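Local coordinates for protein heme peroxidase (Bacteroides thetaiotaomicron, PDB 2GVK) that probably uses heme and peroxide to oxidise dyes and related compounds, as a member of the dye-decolorizing peroxidase (DyP) family, at residues I13-A18 against S66-F71; N24-V29 against V139-G144; L110-A115 against I264-T269; H143-M148 against N248-N253. All blocks are in the same frame, centred on the assembly; numbering follows the deposited sequence.

How the interactions relate
All four contacts belong to one antiparallel sheet that curves into the DyP barrel. Interactions 1 and 3 sit closest, their centres about 6 Å apart, because strands 66-72 and 109-115 are neighbours; Tyr266 of interaction 3 also reaches Thr68 of interaction 1. Strand 24-32 flanks 109-115 as well, bringing the centre of interaction 2 within about 11 Å of that of interaction 3. Interaction 4 shares His143 and Gly144 with interaction 2, and its centre lies about 20 Å from that of interaction 1. Along the chain it is nested inside the loop closed by interaction 3. Interactions 1 and 2 stay within the N-terminal half of the chain, whereas 3 and 4 join it to the C-terminal half.

Interaction 1: I13-A18 against S66-F71; sequences IPQDVA and SCTMGF
Two backbone oxygens grip Gln15 NE2: Met69 O, at 3.2 Å from that nitrogen, and Pro307 O just beyond strand 296-306. The other branch of the same amide works in reverse, with Gln15 OE1 accepting from Met69 N at 2.9 Å. This amide therefore grips both polar atoms of one strand residue. Both bonds arrive in the carbonyl plane on a lone pair, although Met69 O lies 23° out of the plane of the Gln15 amide. The side chain gets there by running straight beyond CG (chi2 -171°). A leucine here would probably leave the buried N and O of Met69 without these mates and Pro307 O short of a donor. One residue on, water 1 links Asp16 N to Cys67 O, lying 2.7 Å from that oxygen. The loop turns sharply at this point, in an inverse gamma turn centred on Asp16, and Asp16 O rests 3.5 Å from Thr68 CG2. Thr68 OG1 looks instead to Tyr266. The approach of Ser66 OG to Asp16 OD2 is doubtful in detail, since both residues are modelled in two conformers. Strand 66-72 pairs with 109-115 through Ser66, Thr68 and Gly70, so the loop 13-18 satisfies polar backbone atoms of the alternate residues Cys67 and Met69 by side chain and water in place of strand pairing.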
loop_
_atom_site.group_PDB
_atom_site.type_symbol
_atom_site.label_atom_id
_atom_site.label_comp_id
_atom_site.label_asym_id
_atom_site.label_seq_id
_atom_site.Cartn_x
_atom_site.Cartn_y
_atom_site.Cartn_z
ATOM N N ILE A 13 19.423 -5.361 -25.239
ATOM C CA ILE A 13 18.776 -5.134 -23.955
ATOM C C ILE A 13 19.500 -5.945 -22.870
ATOM O O ILE A 13 19.589 -7.167 -22.965
ATOM C CB ILE A 13 17.288 -5.583 -23.988
ATOM C CG1 ILE A 13 16.582 -5.041 -25.239
ATOM C CG2 ILE A 13 16.560 -5.149 -22.704
ATOM C CD1 ILE A 13 16.680 -3.545 -25.400
ATOM N N PRO A 14 20.014 -5.262 -21.828
ATOM C CA PRO A 14 20.682 -5.980 -20.760
ATOM C C PRO A 14 19.703 -6.654 -19.817
ATOM O O PRO A 14 18.536 -6.286 -19.753
ATOM C CB PRO A 14 21.424 -4.878 -20.013
ATOM C CG PRO A 14 20.595 -3.689 -20.191
ATOM C CD PRO A 14 20.008 -3.807 -21.583
ATOM N N GLN A 15 20.177 -7.656 -19.116
ATOM C CA GLN A 15 19.437 -8.200 -18.012
ATOM C C GLN A 15 19.391 -7.126 -16.905
ATOM O O GLN A 15 20.016 -6.076 -17.032
ATOM C CB GLN A 15 20.100 -9.485 -17.501
ATOM C CG GLN A 15 19.982 -10.681 -18.472
ATOM C CD GLN A 15 20.457 -11.966 -17.847
ATOM O OE1 GLN A 15 19.982 -12.349 -16.793
ATOM N NE2 GLN A 15 21.315 -12.703 -18.554
ATOM N N ASP A 16 18.712 -7.438 -15.793
ATOM C CA ASP A 16 18.492 -6.480 -14.729
ATOM C C ASP A 16 19.736 -6.350 -13.846
ATOM O O ASP A 16 19.716 -6.707 -12.667
ATOM C CB ASP A 16 17.276 -6.915 -13.885
ATOM C CG ASP A 16 16.769 -5.813 -12.965
ATOM O OD1 ASP A 16 16.930 -4.619 -13.299
ATOM O OD2 ASP A 16 16.167 -6.148 -11.927
ATOM N N VAL A 17 20.774 -5.768 -14.397
ATOM C CA VAL A 17 22.043 -5.679 -13.723
ATOM C C VAL A 17 22.240 -4.345 -13.020
ATOM O O VAL A 17 23.229 -4.140 -12.316
ATOM C CB VAL A 17 23.188 -5.900 -14.723
ATOM C CG1 VAL A 17 23.080 -7.286 -15.339
ATOM C CG2 VAL A 17 23.181 -4.835 -15.791
ATOM N N ALA A 18 21.303 -3.440 -13.206
ATOM C CA ALA A 18 21.358 -2.168 -12.548
ATOM C C ALA A 18 20.136 -1.999 -11.709
ATOM O O ALA A 18 19.776 -0.898 -11.365
ATOM C CB ALA A 18 21.455 -1.070 -13.543
ATOM N N SER A 66 12.521 -9.869 -10.394
ATOM C CA SER A 66 13.669 -9.861 -11.256
ATOM C C SER A 66 14.519 -11.131 -11.049
ATOM O O SER A 66 14.591 -11.651 -9.940
ATOM C CB SER A 66 14.505 -8.637 -10.961
ATOM O OG SER A 66 15.624 -8.583 -11.780
ATOM N N CYS A 67 15.147 -11.605 -12.124
ATOM C CA CYS A 67 16.131 -12.658 -12.057
ATOM C C CYS A 67 17.203 -12.373 -13.090
ATOM O O CYS A 67 16.901 -11.942 -14.201
ATOM C CB CYS A 67 15.533 -14.039 -12.313
ATOM S SG CYS A 67 16.679 -15.405 -11.956
ATOM N N THR A 68 18.449 -12.570 -12.703
ATOM C CA THR A 68 19.557 -12.547 -13.650
ATOM C C THR A 68 20.229 -13.914 -13.663
ATOM O O THR A 68 20.210 -14.646 -12.649
ATOM C CB THR A 68 20.582 -11.480 -13.305
ATOM O OG1 THR A 68 21.179 -11.792 -12.065
ATOM C CG2 THR A 68 19.947 -10.150 -13.217
HETATM N N MSE A 69 20.794 -14.264 -14.825
HETATM C CA MSE A 69 21.435 -15.534 -15.055
HETATM C C MSE A 69 22.821 -15.288 -15.614
HETATM O O MSE A 69 22.978 -14.578 -16.607
HETATM C CB MSE A 69 20.623 -16.328 -16.067
HETATM C CG MSE A 69 21.198 -17.692 -16.412
HETATM SE SE MSE A 69 20.108 -18.589 -17.766
HETATM C CE MSE A 69 21.005 -20.315 -17.720
ATOM N N GLY A 70 23.822 -15.898 -14.993
ATOM C CA GLY A 70 25.196 -15.740 -15.419
ATOM C C GLY A 70 25.924 -17.057 -15.530
ATOM O O GLY A 70 25.528 -18.062 -14.918
ATOM N N PHE A 71 27.029 -17.027 -16.268
ATOM C CA PHE A 71 27.845 -18.215 -16.546
ATOM C C PHE A 71 29.282 -18.044 -16.094
ATOM O O PHE A 71 29.914 -17.028 -16.387
ATOM C CB PHE A 71 27.841 -18.516 -18.064
ATOM C CG PHE A 71 26.477 -18.655 -18.643
ATOM C CD1 PHE A 71 25.753 -17.542 -19.002
ATOM C CD2 PHE A 71 25.880 -19.893 -18.753
ATOM C CE1 PHE A 71 24.452 -17.656 -19.474
ATOM C CE2 PHE A 71 24.558 -20.008 -19.259
ATOM C CZ PHE A 71 23.872 -18.901 -19.612
HETATM O O HOH W 1 17.084 -9.840 -15.900
#

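Interaction 2: N24-V29 against V139-G144; sequences NVIFIV and VDETHG
Extended torsions (chi1 -179°, chi2 169°) lay Glu141 alongside Ile28, its CG 3.8 Å from Ile28 CG1, while His143, with CG anti to its carbonyl carbon, brings CD2 to 4.0 Å from Ile26 CG1. These four side chains share one face of an antiparallel pairing in which strand 24-32 carries the edge strand 136-145. On that face His143 NE2 gives a straight bond to Glu141 OE2 at 2.6 Å, lying in the imidazole plane but meeting the carboxylate on its anti side. Glu141 OE1 turns to Ser255 of a neighbouring subunit. Val25, Phe27, Val29, Asp140 and Thr142 occupy the other face, where Thr142 OG1 donates to Asp140 OD2 at 2.7 Å and Asp140 OD1 forms a salt bridge with Lys192. The backbone pairs in antiparallel register from Val25 with Gly144 to Val29 with Asp140, and the Phe27 N to Thr142 O bond measures 2.8 Å. At the end a classic beta bulge sets Val139 and Asp140 against Val29, and Val29 O takes both of their N-H groups from the same face of its plane. Each acid thus has a partner beside it on its own strand and another beyond the pair, which is likely to steady both as carboxylates.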
loop_
_atom_site.group_PDB
_atom_site.type_symbol
_atom_site.label_atom_id
_atom_site.label_comp_id
_atom_site.label_asym_id
_atom_site.label_seq_id
_atom_site.Cartn_x
_atom_site.Cartn_y
_atom_site.Cartn_z
ATOM N N ASN A 24 13.445 -9.364 -0.883
ATOM C CA ASN A 24 13.746 -10.782 -0.654
ATOM C C ASN A 24 14.601 -11.242 -1.783
ATOM O O ASN A 24 14.352 -10.876 -2.914
ATOM C CB ASN A 24 12.464 -11.603 -0.629
ATOM C CG ASN A 24 11.515 -11.135 0.428
ATOM O OD1 ASN A 24 11.631 -11.518 1.602
ATOM N ND2 ASN A 24 10.601 -10.248 0.048
ATOM N N VAL A 25 15.611 -12.043 -1.487
ATOM C CA VAL A 25 16.564 -12.465 -2.515
ATOM C C VAL A 25 17.004 -13.901 -2.337
ATOM O O VAL A 25 17.143 -14.377 -1.245
ATOM C CB VAL A 25 17.840 -11.521 -2.542
ATOM C CG1 VAL A 25 18.624 -11.631 -1.261
ATOM C CG2 VAL A 25 18.733 -11.839 -3.744
ATOM N N ILE A 26 17.177 -14.586 -3.465
ATOM C CA ILE A 26 17.765 -15.905 -3.495
ATOM C C ILE A 26 18.967 -15.854 -4.401
ATOM O O ILE A 26 18.888 -15.334 -5.527
ATOM C CB ILE A 26 16.795 -16.977 -4.038
ATOM C CG1 ILE A 26 15.578 -17.113 -3.137
ATOM C CG2 ILE A 26 17.519 -18.307 -4.139
ATOM C CD1 ILE A 26 14.571 -18.122 -3.616
ATOM N N PHE A 27 20.108 -16.269 -3.876
ATOM C CA PHE A 27 21.340 -16.452 -4.688
ATOM C C PHE A 27 21.607 -17.948 -4.814
ATOM O O PHE A 27 21.832 -18.629 -3.806
ATOM C CB PHE A 27 22.568 -15.802 -4.037
ATOM C CG PHE A 27 22.419 -14.334 -3.760
ATOM C CD1 PHE A 27 22.740 -13.403 -4.719
ATOM C CD2 PHE A 27 22.085 -13.887 -2.482
ATOM C CE1 PHE A 27 22.691 -12.045 -4.420
ATOM C CE2 PHE A 27 22.017 -12.555 -2.204
ATOM C CZ PHE A 27 22.358 -11.635 -3.173
ATOM N N ILE A 28 21.593 -18.459 -6.039
ATOM C CA ILE A 28 21.908 -19.865 -6.288
ATOM C C ILE A 28 23.108 -19.999 -7.226
ATOM O O ILE A 28 23.132 -19.414 -8.295
ATOM C CB ILE A 28 20.707 -20.605 -6.909
ATOM C CG1 ILE A 28 19.588 -20.746 -5.883
ATOM C CG2 ILE A 28 21.116 -21.938 -7.387
ATOM C CD1 ILE A 28 18.279 -21.199 -6.473
ATOM N N VAL A 29 24.108 -20.772 -6.798
ATOM C CA VAL A 29 25.212 -21.129 -7.641
ATOM C C VAL A 29 25.182 -22.634 -7.854
ATOM O O VAL A 29 25.110 -23.410 -6.895
ATOM C CB VAL A 29 26.565 -20.703 -7.037
ATOM C CG1 VAL A 29 27.724 -21.195 -7.888
ATOM C CG2 VAL A 29 26.611 -19.200 -6.903
ATOM N N VAL A 139 26.019 -25.726 -5.530
ATOM C CA VAL A 139 27.230 -25.311 -4.873
ATOM C C VAL A 139 26.886 -24.456 -3.652
ATOM O O VAL A 139 27.418 -24.665 -2.589
ATOM C CB VAL A 139 28.169 -24.517 -5.840
ATOM C CG1 VAL A 139 29.365 -23.974 -5.100
ATOM C CG2 VAL A 139 28.599 -25.394 -6.971
ATOM N N ASP A 140 25.988 -23.497 -3.830
ATOM C CA ASP A 140 25.503 -22.682 -2.719
ATOM C C ASP A 140 24.125 -22.138 -3.009
ATOM O O ASP A 140 23.807 -21.789 -4.151
ATOM C CB ASP A 140 26.438 -21.494 -2.448
ATOM C CG ASP A 140 25.986 -20.668 -1.258
ATOM O OD1 ASP A 140 26.074 -21.190 -0.131
ATOM O OD2 ASP A 140 25.385 -19.565 -1.460
ATOM N N GLU A 141 23.290 -22.121 -1.982
ATOM C CA GLU A 141 22.045 -21.340 -1.996
ATOM C C GLU A 141 21.988 -20.505 -0.749
ATOM O O GLU A 141 22.157 -21.018 0.361
ATOM C CB GLU A 141 20.814 -22.238 -2.073
ATOM C CG GLU A 141 19.503 -21.461 -2.111
ATOM C CD GLU A 141 18.280 -22.334 -2.466
ATOM O OE1 GLU A 141 18.457 -23.424 -3.062
ATOM O OE2 GLU A 141 17.144 -21.931 -2.109
ATOM N N THR A 142 21.847 -19.209 -0.935
ATOM C CA THR A 142 21.733 -18.286 0.169
ATOM C C THR A 142 20.491 -17.435 -0.007
ATOM O O THR A 142 20.197 -16.938 -1.117
ATOM C CB THR A 142 22.981 -17.373 0.272
ATOM O OG1 THR A 142 24.156 -18.182 0.470
ATOM C CG2 THR A 142 22.850 -16.408 1.432
ATOM N N HIS A 143 19.737 -17.290 1.078
ATOM C CA HIS A 143 18.570 -16.439 1.084
ATOM C C HIS A 143 18.879 -15.167 1.819
ATOM O O HIS A 143 19.373 -15.201 2.937
ATOM C CB HIS A 143 17.409 -17.138 1.755
ATOM C CG HIS A 143 17.024 -18.417 1.107
ATOM N ND1 HIS A 143 16.246 -19.359 1.732
ATOM C CD2 HIS A 143 17.366 -18.945 -0.089
ATOM C CE1 HIS A 143 16.091 -20.400 0.928
ATOM N NE2 HIS A 143 16.767 -20.173 -0.179
ATOM N N GLY A 144 18.554 -14.045 1.208
ATOM C CA GLY A 144 18.814 -12.736 1.808
ATOM C C GLY A 144 17.554 -11.924 1.993
ATOM O O GLY A 144 16.471 -12.297 1.520
HETATM O O HOH W 2 13.508 -12.974 2.818
HETATM O O HOH W 3 24.912 -18.537 -3.852
#

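Interaction 3: L110-A115 against I264-T269; sequences LFHIRA and IGYAST. With EDO (1,2-ethanediol), chain K.
Inside the DyP beta-barrel, His112 and Tyr266 meet across the interior from strands that cross steeply, at 104° with axes 11.1 Å apart; only side chains bridge the distance. The polar link is a single hydrogen bond, His112 ND1 to Tyr266 OH at 2.7 Å, in which either partner could be the donor. Tyr266 OH lies in the plane of the imidazole, at its edge, and His112 ND1 lies correspondingly near the plane of the phenol ring. Tyr266 OH also bonds to Thr68 OG1, so two groups fix the phenol end. As aromatics, the two rings meet rim to rim with planes 25° apart and neither covers the other's face; the His112 ring meets Phe27 as well, nearly parallel. With CG anti to the backbone N (chi1 174°), His112 sends its ring across toward the far strand. A leucine in its place would probably leave Tyr266 OH with only Thr68 of these two mates and free the phenol to shift. Apolar contact comes from Ile264, whose CD1 stands over one face of the imidazole in a CH-pi contact, 3.9 Å from the ring centroid. Val188 of strand 186-195 packs on both Leu110 and Ile264, which touch each other, Leu110 CD2 at 4.3 Å from Ile264 CD1, the same methyl that lies over the imidazole.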
loop_
_atom_site.group_PDB
_atom_site.type_symbol
_atom_site.label_atom_id
_atom_site.label_comp_id
_atom_site.label_asym_id
_atom_site.label_seq_id
_atom_site.Cartn_x
_atom_site.Cartn_y
_atom_site.Cartn_z
ATOM N N LEU A 110 24.987 -18.910 -12.167
ATOM C CA LEU A 110 24.466 -18.058 -11.099
ATOM C C LEU A 110 23.059 -17.595 -11.418
ATOM O O LEU A 110 22.790 -17.114 -12.520
ATOM C CB LEU A 110 25.358 -16.815 -10.902
ATOM C CG LEU A 110 24.797 -15.719 -9.946
ATOM C CD1 LEU A 110 24.815 -16.155 -8.502
ATOM C CD2 LEU A 110 25.566 -14.424 -10.121
ATOM N N PHE A 111 22.163 -17.738 -10.444
ATOM C CA PHE A 111 20.843 -17.112 -10.512
ATOM C C PHE A 111 20.694 -16.178 -9.349
ATOM O O PHE A 111 20.927 -16.566 -8.190
ATOM C CB PHE A 111 19.713 -18.179 -10.503
ATOM C CG PHE A 111 19.688 -19.036 -11.723
ATOM C CD1 PHE A 111 19.174 -18.560 -12.902
ATOM C CD2 PHE A 111 20.230 -20.320 -11.707
ATOM C CE1 PHE A 111 19.156 -19.349 -14.042
ATOM C CE2 PHE A 111 20.207 -21.120 -12.862
ATOM C CZ PHE A 111 19.677 -20.634 -14.012
ATOM N N HIS A 112 20.350 -14.924 -9.659
ATOM C CA HIS A 112 20.127 -13.892 -8.661
ATOM C C HIS A 112 18.664 -13.470 -8.786
ATOM O O HIS A 112 18.275 -12.817 -9.758
ATOM C CB HIS A 112 21.097 -12.732 -8.906
ATOM C CG HIS A 112 20.878 -11.538 -8.020
ATOM N ND1 HIS A 112 21.231 -10.251 -8.407
ATOM C CD2 HIS A 112 20.406 -11.436 -6.760
ATOM C CE1 HIS A 112 20.964 -9.416 -7.422
ATOM N NE2 HIS A 112 20.440 -10.100 -6.418
ATOM N N ILE A 113 17.851 -13.898 -7.802
ATOM C CA ILE A 113 16.408 -13.780 -7.859
ATOM C C ILE A 113 15.944 -12.819 -6.765
ATOM O O ILE A 113 16.276 -13.003 -5.606
ATOM C CB ILE A 113 15.714 -15.162 -7.629
ATOM C CG1 ILE A 113 16.461 -16.278 -8.347
ATOM C CG2 ILE A 113 14.269 -15.100 -8.078
ATOM C CD1 ILE A 113 15.859 -17.676 -8.150
ATOM N N ARG A 114 15.167 -11.809 -7.164
ATOM C CA ARG A 114 14.708 -10.706 -6.281
ATOM C C ARG A 114 13.199 -10.486 -6.457
ATOM O O ARG A 114 12.724 -10.470 -7.572
ATOM C CB ARG A 114 15.423 -9.390 -6.674
ATOM C CG ARG A 114 16.889 -9.354 -6.410
ATOM C CD ARG A 114 17.528 -8.065 -6.928
ATOM N NE ARG A 114 17.895 -8.180 -8.348
ATOM C CZ ARG A 114 18.731 -7.345 -8.978
ATOM N NH1 ARG A 114 19.300 -6.345 -8.321
ATOM N NH2 ARG A 114 19.024 -7.543 -10.265
ATOM N N ALA A 115 12.484 -10.187 -5.358
ATOM C CA ALA A 115 11.089 -9.775 -5.445
ATOM C C ALA A 115 10.611 -9.194 -4.137
ATOM O O ALA A 115 11.228 -9.395 -3.084
ATOM C CB ALA A 115 10.209 -10.939 -5.840
ATOM N N ILE A 264 27.382 -8.906 -4.106
ATOM C CA ILE A 264 27.222 -9.120 -5.521
ATOM C C ILE A 264 27.433 -7.773 -6.234
ATOM O O ILE A 264 26.847 -6.763 -5.861
ATOM C CB ILE A 264 25.838 -9.750 -5.853
ATOM C CG1 ILE A 264 25.707 -10.005 -7.336
ATOM C CG2 ILE A 264 24.693 -8.860 -5.337
ATOM C CD1 ILE A 264 24.638 -10.971 -7.681
ATOM N N GLY A 265 28.331 -7.769 -7.211
ATOM C CA GLY A 265 28.711 -6.559 -7.916
ATOM C C GLY A 265 28.679 -6.765 -9.409
ATOM O O GLY A 265 29.346 -7.674 -9.935
ATOM N N TYR A 266 27.848 -5.978 -10.081
ATOM C CA TYR A 266 27.734 -5.987 -11.535
ATOM C C TYR A 266 28.592 -4.875 -12.140
ATOM O O TYR A 266 28.538 -3.689 -11.692
ATOM C CB TYR A 266 26.284 -5.768 -11.953
ATOM C CG TYR A 266 25.334 -6.885 -11.601
ATOM C CD1 TYR A 266 25.121 -7.933 -12.478
ATOM C CD2 TYR A 266 24.615 -6.868 -10.419
ATOM C CE1 TYR A 266 24.240 -8.958 -12.189
ATOM C CE2 TYR A 266 23.712 -7.910 -10.103
ATOM C CZ TYR A 266 23.514 -8.934 -11.007
ATOM O OH TYR A 266 22.611 -9.959 -10.740
ATOM N N ALA A 267 29.356 -5.215 -13.184
ATOM C CA ALA A 267 30.308 -4.253 -13.778
ATOM C C ALA A 267 30.384 -4.370 -15.275
ATOM O O ALA A 267 30.427 -5.483 -15.824
ATOM C CB ALA A 267 31.675 -4.455 -13.202
ATOM N N SER A 268 30.527 -3.220 -15.926
ATOM C CA SER A 268 30.807 -3.149 -17.362
ATOM C C SER A 268 32.194 -3.762 -17.679
ATOM O O SER A 268 32.450 -4.197 -18.798
ATOM C CB SER A 268 30.763 -1.688 -17.836
ATOM O OG SER A 268 31.773 -0.911 -17.197
ATOM N N THR A 269 33.100 -3.669 -16.715
ATOM C CA THR A 269 34.426 -4.257 -16.828
ATOM C C THR A 269 34.852 -4.856 -15.498
ATOM O O THR A 269 34.878 -4.171 -14.468
ATOM C CB THR A 269 35.506 -3.204 -17.327
ATOM O OG1 THR A 269 36.816 -3.780 -17.265
ATOM C CG2 THR A 269 35.478 -1.933 -16.494
HETATM C C1 EDO K . 33.488 2.648 -16.221
HETATM O O1 EDO K . 34.529 1.991 -16.985
HETATM C C2 EDO K . 32.350 3.076 -17.136
HETATM O O2 EDO K . 31.641 1.921 -17.605
#

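Interaction 4: H143-M148 against N248-N253; sequences HGFRYM and NMPFAN. With EDO (1,2-ethanediol), chain H.
Phe145 lays one face of its ring against Pro250 where strands 136-145 and 245-253, the outermost of the sheet within this chain, come together, consistent with closure of the DyP beta-barrel. Their axes cross at 115°, and a lone backbone hydrogen bond joins the segments directly, Phe145 N to Pro250 O at 3.3 Å. Phe145 CG sits between the backbone N and the carbonyl carbon (chi1 53°); although its CB points away from the other strand, this torsion folds the ring back over the proline. Pro250 CB then stands 4.0 Å from the ring centroid, 24° off the normal and displaced toward the rim, a CH-pi contact. The backbone N of Ala252 faces the edge of the same ring. Tyr147 adds its CB at 3.9 Å from Pro250 CG, but its phenol leads off to a neighbouring subunit, where it bonds to Glu123; Phe122 of that subunit meets the rings of both Phe145 and Tyr147. Phe251 turns its ring away, toward Lys192 and Ile194 of strand 186-195, and its CB rests 3.3 Å from His143 O. Beside it, water 4 donates to His143 O at 2.7 Å and accepts from Ala252 N, bridging the strands where they diverge. The proline ring buries Phe145 O, which has no polar partner in the model and faces Pro250 CD at 3.3 Å.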
loop_
_atom_site.group_PDB
_atom_site.type_symbol
_atom_site.label_atom_id
_atom_site.label_comp_id
_atom_site.label_asym_id
_atom_site.label_seq_id
_atom_site.Cartn_x
_atom_site.Cartn_y
_atom_site.Cartn_z
ATOM N N HIS A 143 19.737 -17.290 1.078
ATOM C CA HIS A 143 18.570 -16.439 1.084
ATOM C C HIS A 143 18.879 -15.167 1.819
ATOM O O HIS A 143 19.373 -15.201 2.937
ATOM C CB HIS A 143 17.409 -17.138 1.755
ATOM C CG HIS A 143 17.024 -18.417 1.107
ATOM N ND1 HIS A 143 16.246 -19.359 1.732
ATOM C CD2 HIS A 143 17.366 -18.945 -0.089
ATOM C CE1 HIS A 143 16.091 -20.400 0.928
ATOM N NE2 HIS A 143 16.767 -20.173 -0.179
ATOM N N GLY A 144 18.554 -14.045 1.208
ATOM C CA GLY A 144 18.814 -12.736 1.808
ATOM C C GLY A 144 17.554 -11.924 1.993
ATOM O O GLY A 144 16.471 -12.297 1.520
ATOM N N PHE A 145 17.680 -10.821 2.718
ATOM C CA PHE A 145 16.542 -9.958 3.009
ATOM C C PHE A 145 17.012 -8.544 3.123
ATOM O O PHE A 145 18.141 -8.294 3.545
ATOM C CB PHE A 145 15.871 -10.381 4.328
ATOM C CG PHE A 145 16.819 -10.465 5.490
ATOM C CD1 PHE A 145 17.512 -11.625 5.752
ATOM C CD2 PHE A 145 17.051 -9.355 6.296
ATOM C CE1 PHE A 145 18.419 -11.679 6.801
ATOM C CE2 PHE A 145 17.928 -9.412 7.323
ATOM C CZ PHE A 145 18.617 -10.569 7.585
ATOM N N ARG A 146 16.139 -7.607 2.785
ATOM C CA ARG A 146 16.399 -6.196 3.041
ATOM C C ARG A 146 16.221 -5.943 4.526
ATOM O O ARG A 146 15.265 -6.427 5.156
ATOM C CB ARG A 146 15.454 -5.323 2.231
ATOM C CG ARG A 146 15.801 -3.859 2.246
ATOM C CD ARG A 146 14.838 -3.073 1.350
ATOM N NE ARG A 146 14.926 -1.622 1.582
ATOM C CZ ARG A 146 15.822 -0.863 1.025
ATOM N NH1 ARG A 146 16.728 -1.401 0.248
ATOM N NH2 ARG A 146 15.849 0.447 1.274
ATOM N N TYR A 147 17.143 -5.196 5.096
ATOM C CA TYR A 147 17.183 -4.988 6.518
ATOM C C TYR A 147 16.959 -3.511 6.805
ATOM O O TYR A 147 17.812 -2.671 6.519
ATOM C CB TYR A 147 18.548 -5.467 7.062
ATOM C CG TYR A 147 18.768 -5.252 8.528
ATOM C CD1 TYR A 147 17.788 -5.570 9.448
ATOM C CD2 TYR A 147 20.017 -4.884 9.005
ATOM C CE1 TYR A 147 18.011 -5.389 10.830
ATOM C CE2 TYR A 147 20.242 -4.706 10.359
ATOM C CZ TYR A 147 19.248 -4.977 11.259
ATOM O OH TYR A 147 19.486 -4.806 12.593
HETATM N N MSE A 148 15.773 -3.196 7.308
HETATM C CA MSE A 148 15.428 -1.824 7.640
HETATM C C MSE A 148 15.528 -0.952 6.373
HETATM O O MSE A 148 15.135 -1.388 5.277
HETATM C CB MSE A 148 16.360 -1.293 8.758
HETATM C CG MSE A 148 16.462 -2.212 9.977
HETATM SE SE MSE A 148 14.828 -2.136 10.983
HETATM C CE MSE A 148 14.908 -3.882 12.020
ATOM N N ASN A 248 25.157 -5.573 -0.950
ATOM C CA ASN A 248 25.666 -6.356 0.162
ATOM C C ASN A 248 24.524 -6.898 1.019
ATOM O O ASN A 248 24.222 -6.348 2.089
ATOM C CB ASN A 248 26.602 -5.509 1.021
ATOM C CG ASN A 248 27.940 -5.254 0.349
ATOM O OD1 ASN A 248 28.878 -6.027 0.502
ATOM N ND2 ASN A 248 28.029 -4.163 -0.391
HETATM N N MSE A 249 23.895 -7.970 0.536
HETATM C CA MSE A 249 22.623 -8.444 1.070
HETATM C C MSE A 249 22.853 -9.249 2.333
HETATM O O MSE A 249 23.643 -10.185 2.345
HETATM C CB MSE A 249 21.903 -9.322 0.049
HETATM C CG MSE A 249 21.474 -8.590 -1.205
HETATM SE SE MSE A 249 20.593 -6.901 -0.786
HETATM C CE MSE A 249 18.894 -7.573 -0.291
ATOM N N PRO A 250 22.146 -8.883 3.393
ATOM C CA PRO A 250 22.210 -9.629 4.628
ATOM C C PRO A 250 21.708 -11.076 4.484
ATOM O O PRO A 250 20.751 -11.332 3.773
ATOM C CB PRO A 250 21.258 -8.851 5.558
ATOM C CG PRO A 250 21.169 -7.524 5.003
ATOM C CD PRO A 250 21.371 -7.637 3.542
ATOM N N PHE A 251 22.369 -11.997 5.171
ATOM C CA PHE A 251 21.823 -13.336 5.402
ATOM C C PHE A 251 22.244 -13.792 6.792
ATOM O O PHE A 251 23.253 -13.306 7.340
ATOM C CB PHE A 251 22.263 -14.329 4.334
ATOM C CG PHE A 251 23.729 -14.646 4.350
ATOM C CD1 PHE A 251 24.619 -13.918 3.582
ATOM C CD2 PHE A 251 24.198 -15.731 5.045
ATOM C CE1 PHE A 251 25.988 -14.266 3.544
ATOM C CE2 PHE A 251 25.539 -16.066 5.028
ATOM C CZ PHE A 251 26.435 -15.322 4.238
ATOM N N ALA A 252 21.450 -14.662 7.403
ATOM C CA ALA A 252 21.759 -15.094 8.761
ATOM C C ALA A 252 21.029 -16.297 9.210
ATOM O O ALA A 252 19.874 -16.532 8.813
ATOM C CB ALA A 252 21.460 -13.951 9.748
ATOM N N ASN A 253 21.704 -17.058 10.070
ATOM C CA ASN A 253 21.074 -18.086 10.911
ATOM C C ASN A 253 21.417 -17.733 12.350
ATOM O O ASN A 253 22.429 -18.178 12.873
ATOM C CB ASN A 253 21.591 -19.493 10.557
ATOM C CG ASN A 253 20.933 -20.593 11.387
ATOM O OD1 ASN A 253 20.562 -20.378 12.555
ATOM N ND2 ASN A 253 20.802 -21.800 10.794
HETATM C C1 EDO H . 32.953 -4.909 -1.625
HETATM O O1 EDO H . 33.427 -6.277 -1.795
HETATM C C2 EDO H . 31.804 -4.843 -0.589
HETATM O O2 EDO H . 30.970 -3.650 -0.826
HETATM O O HOH W 4 19.198 -15.552 5.634
#